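PDB 4P8B: TRAP-type transporter, periplasmic component from Cupriavidus necator, which probably serves as the periplasmic solute-binding component of a TRAP transporter and holds (S)-2-acetolactate in its ligand pocket. Local coordinates for residues A[32-38]-A[66-72]; A[79-84]-A[100-105]; A[93-99]-A[242-248]. All coordinates share one frame; numbering follows the deposited sequence.

In the fold
Contact 1 joins strand 66-69, at one edge of the sheet, to strand 33-36 and is partly buried. Contact 3, whose touching residues are all buried and whose centre lies about 8 Å from that of the chain, pairs strands 93-97 and 241-249 in the same five-stranded sheet. Strands 33-36 and 93-97 are neighbours, so backbone bonds connect the two contacts directly. Contact 2 lies beside this sheet, is also partly buried, and shares helix 98-101 with contact 3. Its chemistry is mainly that of side-chain amides, an indole and waters, whereas contacts 1 and 3 rest on backbone pairing, parallel and antiparallel respectively. All three reach the acetolactate: contact 2 by hydrogen bonds, the others by non-bonded approaches of V38 (contact 1) and of S97 and D242 (contact 3).

Contact 1. Residues A[32-38]-A[66-72]; sequences EYKMSLV and IKLYPGT. With X2X ((2S)-2-hydroxy-2-methyl-3-oxobutanoic acid), chain D.
The phenol ring of Y69 has M35 O near its plane at one edge, while the methylenes of K34 pass its CE1 corner obliquely, K34 CB lying 3.7 Å from Y69 CE1. With CG anti to its carbonyl carbon (chi1 -52°) and an extended chain beyond, K34 runs past the ring, CD and CE each staying 4.1 Å from Y69 OH. Both residues sit on parallel strands of a beta-alpha-beta unit, 33-36 and 66-69, connected through helix 44-59; the strand directions differ by 32°. Hydrogen bonds alternate across the strands in the usual parallel pattern: K67 N and Y69 N donate to Y33 O and M35 O, and M35 N to K67 O (2.9 Å). L37 N to Y69 O is longer at 3.3 Å, its donor standing 50° above the carbonyl plane, and a water also donates to Y69 O and to S36 OG, which is bonded in addition to E82. On the other face selenomethionine M35 and L68 lie side by side, SE of M35 4.0 Å from L68 CD1, against A53 of the crossover helix. Beyond Y69, on the side of the ligand pocket, T72 N bonds L37 O, and V38 brings its CG1 to 3.8 Å from OAC of the acetolactate.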
loop_
_atom_site.group_PDB
_atom_site.type_symbol
_atom_site.label_atom_id
_atom_site.label_comp_id
_atom_site.label_asym_id
_atom_site.label_seq_id
_atom_site.Cartn_x
_atom_site.Cartn_y
_atom_site.Cartn_z
ATOM N N GLU A 32 -2.898 20.652 18.529
ATOM C CA GLU A 32 -2.930 19.243 18.137
ATOM C C GLU A 32 -2.902 19.188 16.636
ATOM O O GLU A 32 -3.592 19.962 15.974
ATOM C CB GLU A 32 -4.193 18.578 18.678
ATOM C CG GLU A 32 -4.309 17.088 18.430
ATOM C CD GLU A 32 -5.415 16.483 19.277
ATOM O OE1 GLU A 32 -6.595 16.592 18.878
ATOM O OE2 GLU A 32 -5.108 15.940 20.363
ATOM N N TYR A 33 -2.075 18.292 16.095
ATOM C CA TYR A 33 -2.028 18.059 14.664
ATOM C C TYR A 33 -2.675 16.723 14.385
ATOM O O TYR A 33 -2.638 15.844 15.221
ATOM C CB TYR A 33 -0.586 18.075 14.154
ATOM C CG TYR A 33 0.023 19.459 14.210
ATOM C CD1 TYR A 33 0.638 19.921 15.363
ATOM C CD2 TYR A 33 -0.056 20.306 13.120
ATOM C CE1 TYR A 33 1.180 21.200 15.428
ATOM C CE2 TYR A 33 0.475 21.602 13.182
ATOM C CZ TYR A 33 1.095 22.017 14.335
ATOM O OH TYR A 33 1.621 23.299 14.426
ATOM N N LYS A 34 -3.289 16.621 13.225
ATOM C CA LYS A 34 -4.058 15.436 12.893
ATOM C C LYS A 34 -3.316 14.578 11.863
ATOM O O LYS A 34 -3.017 15.048 10.773
ATOM C CB LYS A 34 -5.415 15.871 12.338
ATOM C CG LYS A 34 -6.148 16.848 13.207
ATOM C CD LYS A 34 -7.509 17.133 12.623
ATOM C CE LYS A 34 -8.257 18.135 13.476
ATOM N NZ LYS A 34 -9.382 18.726 12.712
HETATM N N MSE A 35 -3.070 13.305 12.196
HETATM C CA MSE A 35 -2.437 12.360 11.271
HETATM C C MSE A 35 -3.456 11.331 10.783
HETATM O O MSE A 35 -4.062 10.586 11.570
HETATM C CB MSE A 35 -1.293 11.617 11.934
HETATM C CG MSE A 35 -0.553 10.732 10.916
HETATM SE SE MSE A 35 0.673 9.448 11.731
HETATM C CE MSE A 35 1.840 10.695 12.671
ATOM N N SER A 36 -3.656 11.277 9.478
ATOM C CA SER A 36 -4.582 10.326 8.903
ATOM C C SER A 36 -3.900 8.985 8.631
ATOM O O SER A 36 -2.765 8.953 8.117
ATOM C CB SER A 36 -5.157 10.886 7.601
ATOM O OG SER A 36 -6.139 9.987 7.110
ATOM N N LEU A 37 -4.592 7.881 8.953
ATOM C CA LEU A 37 -4.134 6.515 8.673
ATOM C C LEU A 37 -5.347 5.698 8.276
ATOM O O LEU A 37 -6.355 5.747 8.988
ATOM C CB LEU A 37 -3.584 5.870 9.944
ATOM C CG LEU A 37 -2.387 6.560 10.582
ATOM C CD1 LEU A 37 -2.137 5.987 11.975
ATOM C CD2 LEU A 37 -1.151 6.457 9.718
ATOM N N VAL A 38 -5.249 4.887 7.221
ATOM C CA VAL A 38 -6.327 3.939 6.952
ATOM C C VAL A 38 -6.334 2.863 8.026
ATOM O O VAL A 38 -7.383 2.556 8.578
ATOM C CB VAL A 38 -6.178 3.271 5.579
ATOM C CG1 VAL A 38 -7.241 2.210 5.380
ATOM C CG2 VAL A 38 -6.302 4.288 4.486
ATOM N N ILE A 66 0.745 15.206 18.109
ATOM C CA ILE A 66 0.002 14.669 16.982
ATOM C C ILE A 66 -0.978 13.584 17.419
ATOM O O ILE A 66 -0.612 12.669 18.149
ATOM C CB ILE A 66 0.957 14.064 15.956
ATOM C CG1 ILE A 66 1.964 15.104 15.456
ATOM C CG2 ILE A 66 0.170 13.473 14.771
ATOM C CD1 ILE A 66 3.236 14.469 14.878
ATOM N N LYS A 67 -2.224 13.718 16.979
ATOM C CA LYS A 67 -3.244 12.730 17.257
ATOM C C LYS A 67 -3.464 11.887 16.005
ATOM O O LYS A 67 -3.576 12.424 14.899
ATOM C CB LYS A 67 -4.546 13.411 17.670
ATOM C CG LYS A 67 -5.704 12.432 17.868
ATOM C CD LYS A 67 -6.933 13.095 18.482
ATOM C CE LYS A 67 -6.710 13.450 19.943
ATOM N NZ LYS A 67 -6.763 12.256 20.828
ATOM N N LEU A 68 -3.557 10.572 16.203
ATOM C CA LEU A 68 -3.832 9.626 15.125
ATOM C C LEU A 68 -5.336 9.511 14.868
ATOM O O LEU A 68 -6.139 9.454 15.795
ATOM C CB LEU A 68 -3.264 8.248 15.465
ATOM C CG LEU A 68 -1.805 7.956 15.092
ATOM C CD1 LEU A 68 -0.838 9.063 15.431
ATOM C CD2 LEU A 68 -1.402 6.629 15.773
ATOM N N TYR A 69 -5.698 9.504 13.592
ATOM C CA TYR A 69 -7.071 9.310 13.154
ATOM C C TYR A 69 -7.119 8.098 12.230
ATOM O O TYR A 69 -7.102 8.224 11.003
ATOM C CB TYR A 69 -7.581 10.557 12.429
ATOM C CG TYR A 69 -7.878 11.720 13.355
ATOM C CD1 TYR A 69 -6.858 12.551 13.820
ATOM C CD2 TYR A 69 -9.181 11.986 13.773
ATOM C CE1 TYR A 69 -7.135 13.626 14.655
ATOM C CE2 TYR A 69 -9.465 13.057 14.606
ATOM C CZ TYR A 69 -8.444 13.850 15.044
ATOM O OH TYR A 69 -8.756 14.905 15.884
ATOM N N PRO A 70 -7.175 6.898 12.817
ATOM C CA PRO A 70 -7.256 5.682 12.003
ATOM C C PRO A 70 -8.624 5.506 11.358
ATOM O O PRO A 70 -9.600 6.185 11.696
ATOM C CB PRO A 70 -6.956 4.577 13.009
ATOM C CG PRO A 70 -7.433 5.124 14.323
ATOM C CD PRO A 70 -7.157 6.605 14.262
ATOM N N GLY A 71 -8.702 4.552 10.457
ATOM C CA GLY A 71 -9.903 4.328 9.690
ATOM C C GLY A 71 -10.196 5.377 8.641
ATOM O O GLY A 71 -11.272 5.398 8.061
ATOM N N THR A 72 -9.248 6.283 8.407
ATOM C CA THR A 72 -9.455 7.405 7.494
ATOM C C THR A 72 -10.708 8.200 7.866
ATOM O O THR A 72 -11.401 8.743 7.024
ATOM C CB THR A 72 -9.455 6.998 5.968
ATOM O OG1 THR A 72 -9.428 5.583 5.798
ATOM C CG2 THR A 72 -8.231 7.519 5.293
HETATM O OAD X2X D . -7.797 -0.822 1.440
HETATM C CAH X2X D . -6.818 -1.631 1.538
HETATM O OAE X2X D . -6.876 -2.798 1.050
HETATM C CAI X2X D . -5.561 -1.209 2.225
HETATM C CAB X2X D . -5.855 -1.063 3.702
HETATM O OAF X2X D . -4.502 -2.068 1.914
HETATM C CAG X2X D . -5.212 0.114 1.623
HETATM O OAC X2X D . -5.499 1.158 2.209
HETATM C CAA X2X D . -4.543 0.173 0.292
HETATM O O HOH W 1 -8.202 9.991 9.070
#

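Contact 2. Residues A[79-84]-A[100-105]; sequences QTREFS and NWSPQV. With X2X ((2S)-2-hydroxy-2-methyl-3-oxobutanoic acid), chain D.
Q79 places CG between its backbone N and carbonyl carbon (chi1 65°) and then extends, while N100 turns CG anti to its carbonyl carbon; together these torsions bring the two amides to the acetolactate. Q79 NE2 spends one N-H on N100 OD1 (2.9 Å) and the other on the ligand carboxylate oxygen OAD (2.9 Å). The amide planes stand 81° apart; the donor is tilted from the carbonyl plane of N100, while OD1 lies near the amide plane of Q79. N100 ND2 in turn donates to the ligand ketone oxygen OAC at 3.0 Å and to a water, which itself donates to E82 OE1. Holding OD1 as an acceptor for Q79 fixes which end of the N100 amide faces the ketone, and Q79 OE1 is engaged by W199 N.

This is one wall of the ligand cleft of a family 7 solute-binding protein, a cleft in which R155, R176 and N216 add further hydrogen bonds to the same ligand. Behind it, W101 NE1 donates to E82 OE1 (2.8 Å), met on the anti side of the carboxylate, whose OE2 is turned to S36. F83 lies over one face of the indole: its CB sits above the five-membered ring, 3.7 Å from W101 CD1, and the two ring planes meet obliquely. V105 CG2 sits over one face of the F83 ring, 3.8 Å from the centroid. L139 of helix 130-141 touches both residues. Farther from the pocket, Q104 runs alongside F83 in the opposite direction, its amide nearly parallel to the ring, to send NE2 to T80 O at 3.0 Å in an almost straight bond (172°).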
loop_
_atom_site.group_PDB
_atom_site.type_symbol
_atom_site.label_atom_id
_atom_site.label_comp_id
_atom_site.label_asym_id
_atom_site.label_seq_id
_atom_site.Cartn_x
_atom_site.Cartn_y
_atom_site.Cartn_z
ATOM N N GLN A 79 -10.975 6.617 1.557
ATOM C CA GLN A 79 -9.527 6.701 1.482
ATOM C C GLN A 79 -9.024 7.178 0.129
ATOM O O GLN A 79 -7.896 7.687 0.025
ATOM C CB GLN A 79 -8.924 5.338 1.841
ATOM C CG GLN A 79 -9.266 4.209 0.855
ATOM C CD GLN A 79 -9.154 2.855 1.475
ATOM O OE1 GLN A 79 -9.897 2.540 2.376
ATOM N NE2 GLN A 79 -8.226 2.052 0.990
ATOM N N THR A 80 -9.854 7.059 -0.896
ATOM C CA THR A 80 -9.421 7.456 -2.226
ATOM C C THR A 80 -9.615 8.940 -2.471
ATOM O O THR A 80 -9.372 9.404 -3.583
ATOM C CB THR A 80 -10.065 6.621 -3.360
ATOM O OG1 THR A 80 -11.491 6.644 -3.258
ATOM C CG2 THR A 80 -9.585 5.168 -3.317
ATOM N N ARG A 81 -9.980 9.704 -1.442
ATOM C CA ARG A 81 -9.841 11.149 -1.523
ATOM C C ARG A 81 -9.069 11.717 -0.336
ATOM O O ARG A 81 -9.132 12.912 -0.056
ATOM C CB ARG A 81 -11.195 11.837 -1.667
ATOM C CG ARG A 81 -12.130 11.619 -0.492
ATOM C CD ARG A 81 -13.461 12.315 -0.758
ATOM N NE ARG A 81 -14.443 12.038 0.282
ATOM C CZ ARG A 81 -14.561 12.721 1.413
ATOM N NH1 ARG A 81 -13.782 13.764 1.662
ATOM N NH2 ARG A 81 -15.506 12.384 2.293
ATOM N N GLU A 82 -8.322 10.865 0.349
ATOM C CA GLU A 82 -7.426 11.304 1.402
ATOM C C GLU A 82 -6.380 12.312 0.890
ATOM O O GLU A 82 -6.082 13.293 1.574
ATOM C CB GLU A 82 -6.713 10.099 2.014
ATOM C CG GLU A 82 -5.929 10.416 3.274
ATOM C CD GLU A 82 -5.021 9.272 3.735
ATOM O OE1 GLU A 82 -4.297 8.703 2.881
ATOM O OE2 GLU A 82 -5.016 8.912 4.921
ATOM N N PHE A 83 -5.825 12.095 -0.306
ATOM C CA PHE A 83 -4.781 12.985 -0.797
ATOM C C PHE A 83 -5.307 14.410 -0.902
ATOM O O PHE A 83 -4.621 15.368 -0.525
ATOM C CB PHE A 83 -4.243 12.534 -2.155
ATOM C CG PHE A 83 -3.054 13.318 -2.613
ATOM C CD1 PHE A 83 -1.805 13.021 -2.104
ATOM C CD2 PHE A 83 -3.179 14.364 -3.517
ATOM C CE1 PHE A 83 -0.700 13.706 -2.493
ATOM C CE2 PHE A 83 -2.057 15.074 -3.919
ATOM C CZ PHE A 83 -0.816 14.751 -3.391
ATOM N N SER A 84 -6.506 14.570 -1.451
ATOM C CA SER A 84 -7.064 15.912 -1.597
ATOM C C SER A 84 -7.251 16.585 -0.235
ATOM O O SER A 84 -7.013 17.779 -0.077
ATOM C CB SER A 84 -8.389 15.859 -2.351
ATOM O OG SER A 84 -8.245 15.141 -3.561
ATOM N N ASN A 100 -4.025 4.546 -2.621
ATOM C CA ASN A 100 -5.132 5.424 -2.272
ATOM C C ASN A 100 -4.994 6.812 -2.857
ATOM O O ASN A 100 -5.999 7.492 -3.073
ATOM C CB ASN A 100 -5.261 5.515 -0.762
ATOM C CG ASN A 100 -5.685 4.207 -0.146
ATOM O OD1 ASN A 100 -6.333 3.370 -0.796
ATOM N ND2 ASN A 100 -5.246 3.966 1.071
ATOM N N TRP A 101 -3.762 7.209 -3.149
ATOM C CA TRP A 101 -3.488 8.536 -3.700
ATOM C C TRP A 101 -3.328 8.517 -5.223
ATOM O O TRP A 101 -3.188 9.561 -5.868
ATOM C CB TRP A 101 -2.228 9.129 -3.071
ATOM C CG TRP A 101 -2.260 9.316 -1.589
ATOM C CD1 TRP A 101 -3.349 9.237 -0.733
ATOM C CD2 TRP A 101 -1.128 9.593 -0.770
ATOM N NE1 TRP A 101 -2.934 9.461 0.562
ATOM C CE2 TRP A 101 -1.581 9.696 0.564
ATOM C CE3 TRP A 101 0.227 9.802 -1.043
ATOM C CZ2 TRP A 101 -0.714 9.953 1.614
ATOM C CZ3 TRP A 101 1.080 10.062 -0.000
ATOM C CH2 TRP A 101 0.605 10.137 1.322
ATOM N N SER A 102 -3.314 7.325 -5.800
ATOM C CA SER A 102 -3.191 7.204 -7.244
ATOM C C SER A 102 -4.260 7.969 -8.039
ATOM O O SER A 102 -3.938 8.495 -9.089
ATOM C CB SER A 102 -3.200 5.726 -7.651
ATOM O OG SER A 102 -2.002 5.096 -7.258
ATOM N N PRO A 103 -5.518 8.048 -7.549
ATOM C CA PRO A 103 -6.489 8.812 -8.353
ATOM C C PRO A 103 -6.092 10.269 -8.574
ATOM O O PRO A 103 -6.435 10.833 -9.618
ATOM C CB PRO A 103 -7.788 8.702 -7.537
ATOM C CG PRO A 103 -7.629 7.447 -6.785
ATOM C CD PRO A 103 -6.178 7.358 -6.422
ATOM N N GLN A 104 -5.349 10.854 -7.638
ATOM C CA GLN A 104 -4.900 12.239 -7.740
ATOM C C GLN A 104 -3.482 12.392 -8.280
ATOM O O GLN A 104 -3.146 13.444 -8.829
ATOM C CB GLN A 104 -4.953 12.921 -6.375
ATOM C CG GLN A 104 -6.360 13.094 -5.830
ATOM C CD GLN A 104 -6.874 11.846 -5.135
ATOM O OE1 GLN A 104 -6.093 11.031 -4.636
ATOM N NE2 GLN A 104 -8.195 11.681 -5.115
ATOM N N VAL A 105 -2.651 11.370 -8.101
ATOM C CA VAL A 105 -1.248 11.436 -8.497
ATOM C C VAL A 105 -0.964 10.222 -9.372
ATOM O O VAL A 105 -0.662 9.139 -8.862
ATOM C CB VAL A 105 -0.317 11.439 -7.277
ATOM C CG1 VAL A 105 1.138 11.698 -7.720
ATOM C CG2 VAL A 105 -0.774 12.488 -6.255
HETATM O OAD X2X D . -7.797 -0.822 1.440
HETATM C CAH X2X D . -6.818 -1.631 1.538
HETATM O OAE X2X D . -6.876 -2.798 1.050
HETATM C CAI X2X D . -5.561 -1.209 2.225
HETATM C CAB X2X D . -5.855 -1.063 3.702
HETATM O OAF X2X D . -4.502 -2.068 1.914
HETATM C CAG X2X D . -5.212 0.114 1.623
HETATM O OAC X2X D . -5.499 1.158 2.209
HETATM C CAA X2X D . -4.543 0.173 0.292
HETATM O O HOH W 2 -3.753 6.031 2.533
HETATM O O HOH W 3 -6.618 10.044 -2.115
HETATM O O HOH W 4 -10.263 14.089 -4.850
#

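Contact 3. Residues A[93-99]-A[242-248]; sequences MAVGSTI and DPLIFVV. With X2X ((2S)-2-hydroxy-2-methyl-3-oxobutanoic acid), chain D.
S97 OG and D242 OD2 each approach the acetyl methyl carbon CAA of the acetolactate to 3.7 Å, and they are bonded to one another: S97 OG donates to the anti lone pair of D242 OD2 at 2.6 Å. S97 reaches across with OG anti to its backbone N (chi1 168°). The same hydroxyl oxygen accepts from I99 N at 3.1 Å, an N-cap bond that starts helix 98-101. D242 OD2 also takes N152 ND2, while D242 OD1 forms a salt bridge with R155, itself a ligand donor; D242 probably helps to position this first-shell arginine, and its charge would probably help to balance that residue. I99 CD1 packs 3.7 Å from D242 CB.

Behind this cluster 93-97 and 242-248 run antiparallel, at 162°, in a sheet whose order 2-1-3-5-4 matches the type 2 periplasmic binding protein fold, where the parent strand 241-249 returns between 93-97 and 144-154 after an excursion of more than 140 residues. The hydrogen-bonded pairs are A94 with V247 and G96 with I245, the latter closed by G96 N to I245 O (3.0 Å) and I245 N to G96 O (2.9 Å). G96 has no side chain, and the indole of W101 packs against its CA. On the face bearing V95, L244 and F246, V95 CG2 lies over the F246 ring, 4.0 Å from the centroid and 26° off the normal. W52 of helix 44-59 meets that ring edge-to-face, and A268 and A271 of helix 258-279 also touch F246.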
loop_
_atom_site.group_PDB
_atom_site.type_symbol
_atom_site.label_atom_id
_atom_site.label_comp_id
_atom_site.label_asym_id
_atom_site.label_seq_id
_atom_site.Cartn_x
_atom_site.Cartn_y
_atom_site.Cartn_z
HETATM N N MSE A 93 -1.169 15.733 8.318
HETATM C CA MSE A 93 -0.098 14.817 7.951
HETATM C C MSE A 93 -0.684 13.420 7.807
HETATM O O MSE A 93 -1.809 13.164 8.237
HETATM C CB MSE A 93 1.050 14.827 8.968
HETATM C CG MSE A 93 0.729 14.427 10.408
HETATM SE SE MSE A 93 1.832 15.455 11.752
HETATM C CE MSE A 93 3.540 14.692 11.321
ATOM N N ALA A 94 0.050 12.502 7.201
ATOM C CA ALA A 94 -0.481 11.165 6.987
ATOM C C ALA A 94 0.614 10.171 6.703
ATOM O O ALA A 94 1.714 10.550 6.285
ATOM C CB ALA A 94 -1.461 11.188 5.828
ATOM N N VAL A 95 0.321 8.907 6.956
ATOM C CA VAL A 95 1.060 7.809 6.354
ATOM C C VAL A 95 0.064 7.163 5.404
ATOM O O VAL A 95 -0.957 6.660 5.850
ATOM C CB VAL A 95 1.595 6.800 7.382
ATOM C CG1 VAL A 95 2.398 5.727 6.671
ATOM C CG2 VAL A 95 2.441 7.495 8.448
ATOM N N GLY A 96 0.305 7.256 4.106
ATOM C CA GLY A 96 -0.634 6.774 3.118
ATOM C C GLY A 96 -0.080 5.692 2.227
ATOM O O GLY A 96 1.119 5.582 2.023
ATOM N N SER A 97 -0.982 4.893 1.683
ATOM C CA SER A 97 -0.641 3.949 0.637
ATOM C C SER A 97 -0.671 4.628 -0.722
ATOM O O SER A 97 -1.582 5.396 -1.039
ATOM C CB SER A 97 -1.629 2.785 0.607
ATOM O OG SER A 97 -1.429 2.034 -0.595
ATOM N N THR A 98 0.301 4.287 -1.550
ATOM C CA THR A 98 0.339 4.787 -2.913
ATOM C C THR A 98 -0.939 4.460 -3.699
ATOM O O THR A 98 -1.304 5.213 -4.610
ATOM C CB THR A 98 1.582 4.286 -3.660
ATOM O OG1 THR A 98 1.596 2.857 -3.659
ATOM C CG2 THR A 98 2.860 4.806 -2.995
ATOM N N ILE A 99 -1.605 3.356 -3.361
ATOM C CA ILE A 99 -2.820 3.000 -4.057
ATOM C C ILE A 99 -3.900 4.071 -3.851
ATOM O O ILE A 99 -4.596 4.481 -4.778
ATOM C CB ILE A 99 -3.340 1.632 -3.583
ATOM C CG1 ILE A 99 -2.399 0.531 -4.069
ATOM C CG2 ILE A 99 -4.756 1.398 -4.124
ATOM C CD1 ILE A 99 -2.728 -0.831 -3.492
ATOM N N ASP A 242 2.235 -2.260 -2.463
ATOM C CA ASP A 242 2.080 -0.849 -2.176
ATOM C C ASP A 242 3.022 -0.411 -1.066
ATOM O O ASP A 242 2.914 -0.900 0.079
ATOM C CB ASP A 242 0.606 -0.409 -1.907
ATOM C CG ASP A 242 -0.100 -1.154 -0.782
ATOM O OD1 ASP A 242 0.001 -2.398 -0.679
ATOM O OD2 ASP A 242 -0.877 -0.480 -0.051
ATOM N N PRO A 243 3.935 0.503 -1.383
ATOM C CA PRO A 243 4.668 1.191 -0.325
ATOM C C PRO A 243 3.775 2.192 0.350
ATOM O O PRO A 243 2.678 2.493 -0.120
ATOM C CB PRO A 243 5.834 1.832 -1.072
ATOM C CG PRO A 243 5.386 1.974 -2.481
ATOM C CD PRO A 243 4.276 1.007 -2.727
ATOM N N LEU A 244 4.270 2.715 1.464
ATOM C CA LEU A 244 3.634 3.819 2.155
ATOM C C LEU A 244 4.504 5.039 2.036
ATOM O O LEU A 244 5.713 4.919 1.887
ATOM C CB LEU A 244 3.424 3.486 3.637
ATOM C CG LEU A 244 2.668 2.212 3.970
ATOM C CD1 LEU A 244 2.672 1.956 5.470
ATOM C CD2 LEU A 244 1.256 2.244 3.412
ATOM N N ILE A 245 3.897 6.219 2.150
ATOM C CA ILE A 245 4.637 7.472 2.179
ATOM C C ILE A 245 4.169 8.294 3.370
ATOM O O ILE A 245 2.966 8.448 3.621
ATOM C CB ILE A 245 4.464 8.284 0.875
ATOM C CG1 ILE A 245 4.800 7.405 -0.337
ATOM C CG2 ILE A 245 5.340 9.531 0.898
ATOM C CD1 ILE A 245 4.572 8.103 -1.677
ATOM N N PHE A 246 5.161 8.812 4.091
ATOM C CA PHE A 246 4.979 9.710 5.227
ATOM C C PHE A 246 4.965 11.135 4.664
ATOM O O PHE A 246 5.950 11.546 4.025
ATOM C CB PHE A 246 6.155 9.552 6.217
ATOM C CG PHE A 246 6.210 8.232 6.944
ATOM C CD1 PHE A 246 6.508 7.066 6.280
ATOM C CD2 PHE A 246 5.993 8.176 8.320
ATOM C CE1 PHE A 246 6.565 5.883 6.949
ATOM C CE2 PHE A 246 6.048 6.984 8.990
ATOM C CZ PHE A 246 6.328 5.847 8.320
ATOM N N VAL A 247 3.901 11.901 4.897
ATOM C CA VAL A 247 3.768 13.227 4.293
ATOM C C VAL A 247 3.178 14.235 5.253
ATOM O O VAL A 247 2.505 13.888 6.216
ATOM C CB VAL A 247 2.845 13.211 3.046
ATOM C CG1 VAL A 247 3.354 12.259 1.992
ATOM C CG2 VAL A 247 1.409 12.867 3.438
ATOM N N VAL A 248 3.448 15.505 4.973
ATOM C CA VAL A 248 2.904 16.619 5.745
ATOM C C VAL A 248 2.321 17.609 4.753
ATOM O O VAL A 248 2.905 17.872 3.706
ATOM C CB VAL A 248 4.007 17.304 6.578
ATOM C CG1 VAL A 248 3.431 18.480 7.387
ATOM C CG2 VAL A 248 4.658 16.329 7.503
HETATM O OAD X2X D . -7.797 -0.822 1.440
HETATM C CAH X2X D . -6.818 -1.631 1.538
HETATM O OAE X2X D . -6.876 -2.798 1.050
HETATM C CAI X2X D . -5.561 -1.209 2.225
HETATM C CAB X2X D . -5.855 -1.063 3.702
HETATM O OAF X2X D . -4.502 -2.068 1.914
HETATM C CAG X2X D . -5.212 0.114 1.623
HETATM O OAC X2X D . -5.499 1.158 2.209
HETATM C CAA X2X D . -4.543 0.173 0.292
#